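Protein kinase, putative (Bodo saltans, PDB 6TLY) is a putative serine/threonine protein kinase of the unconventional kinetoplastid kinetochore, represented here by its zinc-binding central domain, which is probably involved in centromere localisation. Local coordinates at residues 32-37 and 65-70; 45-50 and 58-63; 52-57 and 78-83. All blocks are in the same frame, centred on the assembly; numbering follows the deposited sequence.

Contact 1: residues 32-37 and 65-70. With ZN (zinc ion), chain C.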
loop_
_atom_site.group_PDB
_atom_site.type_symbol
_atom_site.label_atom_id
_atom_site.label_comp_id
_atom_site.label_asym_id
_atom_site.label_seq_id
_atom_site.Cartn_x
_atom_site.Cartn_y
_atom_site.Cartn_z
ATOM N N CYS A 32 -4.391 0.925 -8.053
ATOM C CA CYS A 32 -4.252 1.691 -6.806
ATOM C C CYS A 32 -5.058 1.112 -5.678
ATOM O O CYS A 32 -6.246 0.859 -5.874
ATOM C CB CYS A 32 -4.595 3.164 -6.995
ATOM S SG CYS A 32 -4.422 4.136 -5.479
ATOM N N ASN A 33 -4.411 0.847 -4.540
ATOM C CA ASN A 33 -5.115 0.212 -3.433
ATOM C C ASN A 33 -6.190 1.113 -2.791
ATOM O O ASN A 33 -7.024 0.609 -2.032
ATOM C CB ASN A 33 -4.146 -0.297 -2.421
ATOM C CG ASN A 33 -3.205 -1.391 -2.895
ATOM O OD1 ASN A 33 -2.411 -1.883 -2.114
ATOM N ND2 ASN A 33 -3.266 -1.816 -4.174
ATOM N N VAL A 34 -6.196 2.412 -3.113
ATOM C CA VAL A 34 -7.214 3.335 -2.602
ATOM C C VAL A 34 -8.291 3.623 -3.664
ATOM O O VAL A 34 -9.475 3.402 -3.408
ATOM C CB VAL A 34 -6.600 4.650 -2.057
ATOM C CG1 VAL A 34 -7.695 5.657 -1.663
ATOM C CG2 VAL A 34 -5.659 4.387 -0.888
ATOM N N CYS A 35 -7.893 4.108 -4.858
ATOM C CA CYS A 35 -8.878 4.512 -5.869
ATOM C C CYS A 35 -9.150 3.483 -6.974
ATOM O O CYS A 35 -9.953 3.776 -7.842
ATOM C CB CYS A 35 -8.477 5.855 -6.476
ATOM S SG CYS A 35 -7.068 5.748 -7.610
ATOM N N ASP A 36 -8.403 2.379 -7.031
ATOM C CA ASP A 36 -8.541 1.322 -8.038
ATOM C C ASP A 36 -8.098 1.724 -9.471
ATOM O O ASP A 36 -8.282 0.934 -10.399
ATOM C CB ASP A 36 -9.977 0.738 -8.048
ATOM C CG ASP A 36 -10.044 -0.659 -8.621
ATOM O OD1 ASP A 36 -9.036 -1.401 -8.500
ATOM O OD2 ASP A 36 -11.095 -1.011 -9.217
ATOM N N GLN A 37 -7.500 2.908 -9.653
ATOM C CA GLN A 37 -7.032 3.346 -10.979
ATOM C C GLN A 37 -5.868 2.431 -11.429
ATOM O O GLN A 37 -4.996 2.116 -10.624
ATOM C CB GLN A 37 -6.612 4.835 -10.925
ATOM C CG GLN A 37 -5.541 5.319 -11.910
ATOM C CD GLN A 37 -5.079 6.728 -11.605
ATOM O OE1 GLN A 37 -4.156 6.953 -10.802
ATOM N NE2 GLN A 37 -5.703 7.718 -12.242
ATOM N N SER A 65 -2.624 13.488 -1.657
ATOM C CA SER A 65 -3.847 14.079 -1.089
ATOM C C SER A 65 -4.292 13.405 0.241
ATOM O O SER A 65 -5.270 13.840 0.846
ATOM C CB SER A 65 -4.982 14.068 -2.108
ATOM O OG SER A 65 -5.565 12.782 -2.244
ATOM N N ARG A 66 -3.568 12.366 0.694
ATOM C CA ARG A 66 -3.860 11.620 1.912
ATOM C C ARG A 66 -5.212 10.939 1.844
ATOM O O ARG A 66 -5.953 10.927 2.823
ATOM C CB ARG A 66 -3.714 12.482 3.177
ATOM C CG ARG A 66 -2.281 12.564 3.628
ATOM C CD ARG A 66 -1.476 13.589 2.878
ATOM N NE ARG A 66 -0.133 13.744 3.440
ATOM C CZ ARG A 66 0.867 14.371 2.827
ATOM N NH1 ARG A 66 0.698 14.874 1.612
ATOM N NH2 ARG A 66 2.051 14.482 3.419
ATOM N N LYS A 67 -5.547 10.404 0.664
ATOM C CA LYS A 67 -6.784 9.671 0.488
ATOM C C LYS A 67 -6.602 8.315 1.147
ATOM O O LYS A 67 -5.525 7.728 1.080
ATOM C CB LYS A 67 -7.112 9.488 -0.997
ATOM C CG LYS A 67 -7.989 10.596 -1.545
ATOM C CD LYS A 67 -8.872 10.086 -2.675
ATOM C CE LYS A 67 -9.866 9.054 -2.189
ATOM N NZ LYS A 67 -10.306 8.165 -3.292
ATOM N N PHE A 68 -7.642 7.824 1.783
ATOM C CA PHE A 68 -7.599 6.536 2.461
ATOM C C PHE A 68 -8.763 5.668 2.019
ATOM O O PHE A 68 -9.791 6.177 1.577
ATOM C CB PHE A 68 -7.588 6.714 4.005
ATOM C CG PHE A 68 -8.734 7.532 4.573
ATOM C CD1 PHE A 68 -8.636 8.907 4.688
ATOM C CD2 PHE A 68 -9.914 6.925 4.964
ATOM C CE1 PHE A 68 -9.687 9.655 5.196
ATOM C CE2 PHE A 68 -10.970 7.677 5.458
ATOM C CZ PHE A 68 -10.843 9.034 5.590
ATOM N N LYS A 69 -8.576 4.351 2.114
ATOM C CA LYS A 69 -9.594 3.355 1.827
ATOM C C LYS A 69 -10.654 3.486 2.927
ATOM O O LYS A 69 -10.313 3.629 4.104
ATOM C CB LYS A 69 -8.955 1.956 1.889
ATOM C CG LYS A 69 -9.738 0.855 1.212
ATOM C CD LYS A 69 -9.730 0.986 -0.276
ATOM C CE LYS A 69 -10.229 -0.266 -0.935
ATOM N NZ LYS A 69 -9.928 -0.261 -2.389
ATOM N N GLU A 70 -11.929 3.460 2.549
ATOM C CA GLU A 70 -13.019 3.567 3.510
ATOM C C GLU A 70 -13.391 2.210 4.140
ATOM O O GLU A 70 -14.257 2.178 4.992
ATOM C CB GLU A 70 -14.243 4.252 2.873
ATOM C CG GLU A 70 -14.033 5.736 2.635
ATOM C CD GLU A 70 -14.851 6.309 1.491
ATOM O OE1 GLU A 70 -16.097 6.353 1.607
ATOM O OE2 GLU A 70 -14.242 6.727 0.480
HETATM ZN ZN ZN C . -5.198 6.231 -6.282
#
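A zinc knuckle of the C1-like region, residues 32-37, packs against the loop that leaves helix 60-65. Val34, at the turn of the knuckle, meets this loop with both methyl groups. With CG1 anti to its backbone N (chi1 174°), CG1 lies against Phe68 C at 3.8 Å and Lys67 CB at 3.9 Å, while CG2 faces Lys67 O. The bent chain of Lys67 also brings its CE and NZ near CG1. The polar link comes from Lys69, whose NZ donates to Asn33 O at 3.1 Å. The ammonium group stands above the carbonyl plane, 46° out of it, and CD lies 3.2 Å from Asn33 O. An alanine in place of Lys69 is likely to leave Asn33 O without this donor and to open a gap beside the knuckle. Cys32 SG and Cys35 SG bind the zinc ion, whose shell is completed by Cys59 and Cys62. Cys32 SG also accepts from Val34 N and, at 3.5 Å, from Cys35 N, nearly straight at 174°. These N-H groups probably offset part of the negative charge on the thiolate, and the Lys69 ammonium group, held at the carbonyl of Asn33, would probably add positive charge to the same turn.

Contact 2: residues 45-50 and 58-63. With ZN (zinc ion), chain C.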
loop_
_atom_site.group_PDB
_atom_site.type_symbol
_atom_site.label_atom_id
_atom_site.label_comp_id
_atom_site.label_asym_id
_atom_site.label_seq_id
_atom_site.Cartn_x
_atom_site.Cartn_y
_atom_site.Cartn_z
ATOM N N LYS A 45 3.821 12.009 -14.685
ATOM C CA LYS A 45 2.438 12.360 -14.384
ATOM C C LYS A 45 1.786 11.302 -13.483
ATOM O O LYS A 45 1.017 11.654 -12.594
ATOM C CB LYS A 45 1.651 12.520 -15.695
ATOM C CG LYS A 45 0.149 12.769 -15.532
ATOM C CD LYS A 45 -0.595 12.448 -16.827
ATOM C CE LYS A 45 -2.097 12.564 -16.701
ATOM N NZ LYS A 45 -2.537 13.970 -16.450
ATOM N N ALA A 46 2.104 10.011 -13.694
ATOM C CA ALA A 46 1.498 8.933 -12.920
ATOM C C ALA A 46 2.561 8.029 -12.320
ATOM O O ALA A 46 3.130 7.179 -13.011
ATOM C CB ALA A 46 0.556 8.121 -13.796
ATOM N N TYR A 47 2.854 8.237 -11.041
ATOM C CA TYR A 47 3.856 7.454 -10.331
ATOM C C TYR A 47 3.236 6.819 -9.080
ATOM O O TYR A 47 2.023 6.941 -8.876
ATOM C CB TYR A 47 5.165 8.241 -10.067
ATOM C CG TYR A 47 4.943 9.575 -9.390
ATOM C CD1 TYR A 47 4.530 10.684 -10.114
ATOM C CD2 TYR A 47 5.191 9.737 -8.031
ATOM C CE1 TYR A 47 4.318 11.912 -9.497
ATOM C CE2 TYR A 47 5.009 10.968 -7.406
ATOM C CZ TYR A 47 4.571 12.054 -8.143
ATOM O OH TYR A 47 4.372 13.271 -7.533
ATOM N N MET A 48 4.036 6.109 -8.282
ATOM C CA MET A 48 3.511 5.343 -7.171
ATOM C C MET A 48 4.303 5.471 -5.878
ATOM O O MET A 48 5.460 5.876 -5.895
ATOM C CB MET A 48 3.454 3.864 -7.585
ATOM C CG MET A 48 4.820 3.276 -7.862
ATOM S SD MET A 48 4.879 1.478 -8.031
ATOM C CE MET A 48 4.254 0.989 -6.443
ATOM N N TYR A 49 3.622 5.149 -4.795
ATOM C CA TYR A 49 4.238 5.022 -3.463
ATOM C C TYR A 49 3.989 3.588 -2.997
ATOM O O TYR A 49 2.935 3.060 -3.243
ATOM C CB TYR A 49 3.629 6.051 -2.515
ATOM C CG TYR A 49 4.015 7.481 -2.790
ATOM C CD1 TYR A 49 3.356 8.244 -3.738
ATOM C CD2 TYR A 49 5.025 8.085 -2.072
ATOM C CE1 TYR A 49 3.689 9.564 -3.970
ATOM C CE2 TYR A 49 5.377 9.403 -2.292
ATOM C CZ TYR A 49 4.705 10.150 -3.239
ATOM O OH TYR A 49 5.069 11.438 -3.452
ATOM N N ARG A 50 4.964 2.997 -2.332
ATOM C CA ARG A 50 4.780 1.606 -1.873
ATOM C C ARG A 50 5.322 1.385 -0.461
ATOM O O ARG A 50 6.320 1.966 -0.104
ATOM C CB ARG A 50 5.445 0.628 -2.852
ATOM C CG ARG A 50 5.316 -0.844 -2.492
ATOM C CD ARG A 50 5.932 -1.853 -3.433
ATOM N NE ARG A 50 6.020 -3.197 -2.929
ATOM C CZ ARG A 50 5.007 -4.020 -2.797
ATOM N NH1 ARG A 50 3.793 -3.640 -3.136
ATOM N NH2 ARG A 50 5.207 -5.226 -2.330
ATOM N N VAL A 58 -0.000 2.596 -3.773
ATOM C CA VAL A 58 -0.925 3.744 -4.044
ATOM C C VAL A 58 -0.407 4.695 -5.185
ATOM O O VAL A 58 0.854 5.078 -5.409
ATOM C CB VAL A 58 -1.184 4.505 -2.729
ATOM C CG1 VAL A 58 0.066 5.150 -2.180
ATOM C CG2 VAL A 58 -2.291 5.527 -2.847
ATOM N N CYS A 59 -1.369 5.262 -5.940
ATOM C CA CYS A 59 -1.000 6.224 -7.003
ATOM C C CYS A 59 -0.536 7.552 -6.343
ATOM O O CYS A 59 -0.831 7.792 -5.171
ATOM C CB CYS A 59 -2.163 6.449 -7.984
ATOM S SG CYS A 59 -3.526 7.474 -7.345
ATOM N N ASN A 60 0.176 8.422 -7.095
ATOM C CA ASN A 60 0.653 9.673 -6.522
ATOM C C ASN A 60 -0.503 10.568 -6.068
ATOM O O ASN A 60 -0.351 11.280 -5.080
ATOM C CB ASN A 60 1.549 10.418 -7.497
ATOM C CG ASN A 60 0.899 10.665 -8.836
ATOM O OD1 ASN A 60 0.638 9.740 -9.608
ATOM N ND2 ASN A 60 0.624 11.935 -9.150
ATOM N N GLN A 61 -1.641 10.527 -6.786
ATOM C CA GLN A 61 -2.821 11.350 -6.490
ATOM C C GLN A 61 -3.398 11.008 -5.123
ATOM O O GLN A 61 -3.631 11.913 -4.324
ATOM C CB GLN A 61 -3.889 11.164 -7.585
ATOM C CG GLN A 61 -4.027 12.344 -8.537
ATOM C CD GLN A 61 -4.522 11.946 -9.920
ATOM O OE1 GLN A 61 -4.952 10.804 -10.164
ATOM N NE2 GLN A 61 -4.470 12.887 -10.861
ATOM N N CYS A 62 -3.593 9.713 -4.837
ATOM C CA CYS A 62 -4.127 9.305 -3.541
ATOM C C CYS A 62 -3.105 9.565 -2.415
ATOM O O CYS A 62 -3.473 10.069 -1.345
ATOM C CB CYS A 62 -4.578 7.846 -3.561
ATOM S SG CYS A 62 -6.054 7.517 -4.558
ATOM N N ALA A 63 -1.826 9.253 -2.661
ATOM C CA ALA A 63 -0.798 9.399 -1.642
ATOM C C ALA A 63 -0.587 10.849 -1.151
ATOM O O ALA A 63 -0.646 11.110 0.054
ATOM C CB ALA A 63 0.510 8.797 -2.124
HETATM ZN ZN ZN C . -5.198 6.231 -6.282
#
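Strands 48-51 and 56-59 pair as an antiparallel hairpin, with Tyr49 and Val58 as a hydrogen-bonded pair and Met48 and Cys59 as a non-hydrogen-bonded pair. Tyr49 N donates to Val58 O at 2.8 Å, and Val58 N returns a bond to Tyr49 O at 3.0 Å. Past the strand end, Asn60 carries the contact onto helix 60-65. Its OD1 accepts from Tyr47 N at 3.0 Å, with the donor 54° out of the amide's carbonyl plane. Asn60 N gives only a weak bond to Tyr47 O. Asn60 CB also sits over the centre of one face of the Tyr47 ring, a CH-pi contact of 3.5 Å to the centroid. The amide is stacked on the ring, their planes 16° apart. Chi1 of 55° sets Tyr47 CG between its backbone N and carbonyl carbon, and the ring folds back over Asn60. In one of two conformers of Val58, CG1 packs on Tyr49 CB, and Tyr49 CD1 approaches Ala63 CB closely at 3.3 Å. Asn60 CA lies at the edge of the Tyr49 ring. Both tyrosine hydroxyls bond to Glu64 of the same helix. Cys59 SG caps the helix by accepting from Cys62 N at 3.4 Å, and both cysteines are ligands of the zinc ion. The hairpin thus fixes the start of the helix, and the capping N-H probably helps to stabilise the thiolate of Cys59.

Contact 3: residues 52-57 and 78-83. With ZN (zinc ion), chain B; ZN (zinc ion), chain D; SO4 (sulfate ion), chain F.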
loop_
_atom_site.group_PDB
_atom_site.type_symbol
_atom_site.label_atom_id
_atom_site.label_comp_id
_atom_site.label_asym_id
_atom_site.label_seq_id
_atom_site.Cartn_x
_atom_site.Cartn_y
_atom_site.Cartn_z
ATOM N N GLU A 52 6.651 -1.850 1.218
ATOM C CA GLU A 52 7.057 -3.205 0.864
ATOM C C GLU A 52 6.628 -4.210 1.914
ATOM O O GLU A 52 6.098 -5.269 1.573
ATOM C CB GLU A 52 8.576 -3.278 0.640
ATOM C CG GLU A 52 9.040 -4.637 0.109
ATOM C CD GLU A 52 8.420 -5.057 -1.213
ATOM O OE1 GLU A 52 8.525 -4.282 -2.190
ATOM O OE2 GLU A 52 7.847 -6.172 -1.287
ATOM N N LYS A 53 6.761 -3.841 3.185
ATOM C CA LYS A 53 6.397 -4.754 4.268
ATOM C C LYS A 53 4.883 -4.990 4.366
ATOM O O LYS A 53 4.472 -6.037 4.858
ATOM C CB LYS A 53 7.012 -4.316 5.603
ATOM C CG LYS A 53 6.425 -3.053 6.175
ATOM C CD LYS A 53 7.502 -2.136 6.762
ATOM C CE LYS A 53 8.145 -2.678 8.010
ATOM N NZ LYS A 53 8.955 -1.631 8.707
ATOM N N CYS A 54 4.058 -4.063 3.870
ATOM C CA CYS A 54 2.604 -4.237 3.875
ATOM C C CYS A 54 2.042 -4.682 2.528
ATOM O O CYS A 54 0.842 -4.953 2.469
ATOM C CB CYS A 54 1.912 -2.952 4.330
ATOM S SG CYS A 54 2.150 -2.548 6.080
ATOM N N ASP A 55 2.845 -4.652 1.430
ATOM C CA ASP A 55 2.399 -4.916 0.037
ATOM C C ASP A 55 1.247 -3.933 -0.265
ATOM O O ASP A 55 0.136 -4.345 -0.602
ATOM C CB ASP A 55 1.944 -6.373 -0.185
ATOM C CG ASP A 55 1.542 -6.633 -1.628
ATOM O OD1 ASP A 55 2.154 -6.031 -2.529
ATOM O OD2 ASP A 55 0.604 -7.420 -1.849
ATOM N N TYR A 56 1.513 -2.661 -0.012
ATOM C CA TYR A 56 0.531 -1.573 -0.167
ATOM C C TYR A 56 1.036 -0.623 -1.247
ATOM O O TYR A 56 2.079 -0.061 -1.071
ATOM C CB TYR A 56 0.366 -0.841 1.157
ATOM C CG TYR A 56 -0.715 0.197 1.197
ATOM C CD1 TYR A 56 -2.042 -0.147 1.066
ATOM C CD2 TYR A 56 -0.410 1.525 1.392
ATOM C CE1 TYR A 56 -3.047 0.798 1.146
ATOM C CE2 TYR A 56 -1.401 2.482 1.473
ATOM C CZ TYR A 56 -2.723 2.126 1.337
ATOM O OH TYR A 56 -3.678 3.076 1.432
ATOM N N ASP A 57 0.271 -0.516 -2.321
ATOM C CA ASP A 57 0.595 0.300 -3.493
ATOM C C ASP A 57 -0.435 1.372 -3.710
ATOM O O ASP A 57 -1.613 1.060 -3.796
ATOM C CB ASP A 57 0.539 -0.582 -4.745
ATOM C CG ASP A 57 1.600 -1.636 -4.765
ATOM O OD1 ASP A 57 2.739 -1.322 -4.394
ATOM O OD2 ASP A 57 1.276 -2.799 -5.122
ATOM N N CYS A 78 -2.297 -10.747 14.109
ATOM C CA CYS A 78 -1.247 -9.745 14.364
ATOM C C CYS A 78 -1.741 -8.295 14.408
ATOM O O CYS A 78 -0.976 -7.407 14.774
ATOM C CB CYS A 78 -0.101 -9.903 13.372
ATOM S SG CYS A 78 -0.527 -9.474 11.662
ATOM N N GLY A 79 -2.980 -8.056 13.994
ATOM C CA GLY A 79 -3.582 -6.732 13.982
ATOM C C GLY A 79 -3.333 -5.922 12.717
ATOM O O GLY A 79 -3.851 -4.823 12.589
ATOM N N LYS A 80 -2.521 -6.426 11.799
ATOM C CA LYS A 80 -2.174 -5.711 10.562
ATOM C C LYS A 80 -3.412 -5.419 9.690
ATOM O O LYS A 80 -4.272 -6.287 9.539
ATOM C CB LYS A 80 -1.165 -6.548 9.779
ATOM C CG LYS A 80 -0.285 -5.788 8.819
ATOM C CD LYS A 80 0.921 -6.663 8.474
ATOM C CE LYS A 80 1.946 -5.949 7.625
ATOM N NZ LYS A 80 2.748 -6.923 6.826
ATOM N N LYS A 81 -3.482 -4.202 9.128
ATOM C CA LYS A 81 -4.562 -3.718 8.266
ATOM C C LYS A 81 -4.209 -3.884 6.791
ATOM O O LYS A 81 -3.047 -3.694 6.391
ATOM C CB LYS A 81 -4.860 -2.236 8.538
ATOM C CG LYS A 81 -5.269 -1.946 9.983
ATOM C CD LYS A 81 -5.301 -0.446 10.233
ATOM C CE LYS A 81 -5.401 -0.127 11.709
ATOM N NZ LYS A 81 -6.584 -0.776 12.332
ATOM N N PHE A 82 -5.231 -4.196 5.980
ATOM C CA PHE A 82 -5.111 -4.419 4.536
ATOM C C PHE A 82 -6.255 -3.713 3.781
ATOM O O PHE A 82 -7.353 -3.540 4.315
ATOM C CB PHE A 82 -5.136 -5.928 4.232
ATOM C CG PHE A 82 -4.000 -6.653 4.906
ATOM C CD1 PHE A 82 -2.733 -6.661 4.345
ATOM C CD2 PHE A 82 -4.187 -7.292 6.117
ATOM C CE1 PHE A 82 -1.670 -7.267 4.996
ATOM C CE2 PHE A 82 -3.121 -7.914 6.758
ATOM C CZ PHE A 82 -1.873 -7.898 6.194
ATOM N N PRO A 83 -6.011 -3.281 2.534
ATOM C CA PRO A 83 -7.071 -2.585 1.788
ATOM C C PRO A 83 -8.122 -3.497 1.150
ATOM O O PRO A 83 -9.102 -2.981 0.611
ATOM C CB PRO A 83 -6.285 -1.823 0.714
ATOM C CG PRO A 83 -5.128 -2.742 0.412
ATOM C CD PRO A 83 -4.758 -3.360 1.759
HETATM ZN ZN ZN B . 3.359 -0.536 5.880
HETATM ZN ZN ZN D . -1.231 -11.417 10.611
HETATM S S SO4 F . 7.513 -1.694 12.419
HETATM O O1 SO4 F . 8.623 -2.172 13.249
HETATM O O2 SO4 F . 7.871 -0.416 11.806
HETATM O O3 SO4 F . 6.311 -1.493 13.226
HETATM O O4 SO4 F . 7.243 -2.687 11.371
#
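The Tyr56 and Phe82 rings both meet the opposite segment at an edge. Pro83 CG lies near the plane of the Tyr56 ring, 4.1 Å from Tyr56 CD1, and the two side chains cross at a slant. Cys54 O lies near the plane of the Phe82 ring, 4.2 Å from Phe82 CE1. Lys80 makes the hydrogen bond between the segments. Its CG is anti to the backbone N (chi1 -156°), and the chain runs extended to Lys53. There NZ donates to Lys53 O at 2.8 Å, with the donor tilted 31° from the carbonyl plane. On the way, Lys80 CE passes Cys54 SG at 3.7 Å. This sulfur binds one zinc ion at 2.4 Å, together with Cys11, His15 and Cys51. The nearby ammonium group would probably ease the negative charge of that thiolate site. Cys78 SG binds another zinc ion at 2.3 Å, with Cys75, His91 and Cys95. It also accepts a weak hydrogen bond from Lys80 N. Lys53 NZ turns to a sulfate, probably from the crystallisation liquor, through a weak bond. The contact thus joins the C1-like region to the C2H2-type finger. Asp55 and Tyr56 form a G1 beta bulge opposite Cys51 in the hairpin of strands 48-51 and 56-59. Strand 81-82 pairs with strand 73-74, and helix 85-93 packs on the same segment, with Leu88 against Phe82 and His91 against Lys80.

In the fold
Contacts 1 and 2 share one zinc ion, each supplying two of its four cysteines, and their centres are about 9 Å apart. Lys67 N probably donates to Cys62 O at 2.9 Å, which ties the loop of contact 1 to the helix of contact 2. Contact 3 lies further off, its centre about 14 Å from that of contact 1 and about 17 Å from that of contact 2. It holds one ligand of each of the two other zinc ions. Asn33 N probably bonds to Asp57 O at 2.9 Å, linking the knuckle to strand 56-59. Arg50 NH1 forms salt bridges with Asp57 OD1 at 2.8 Å and with Asp55 OD1, joining contacts 2 and 3 across the hairpin.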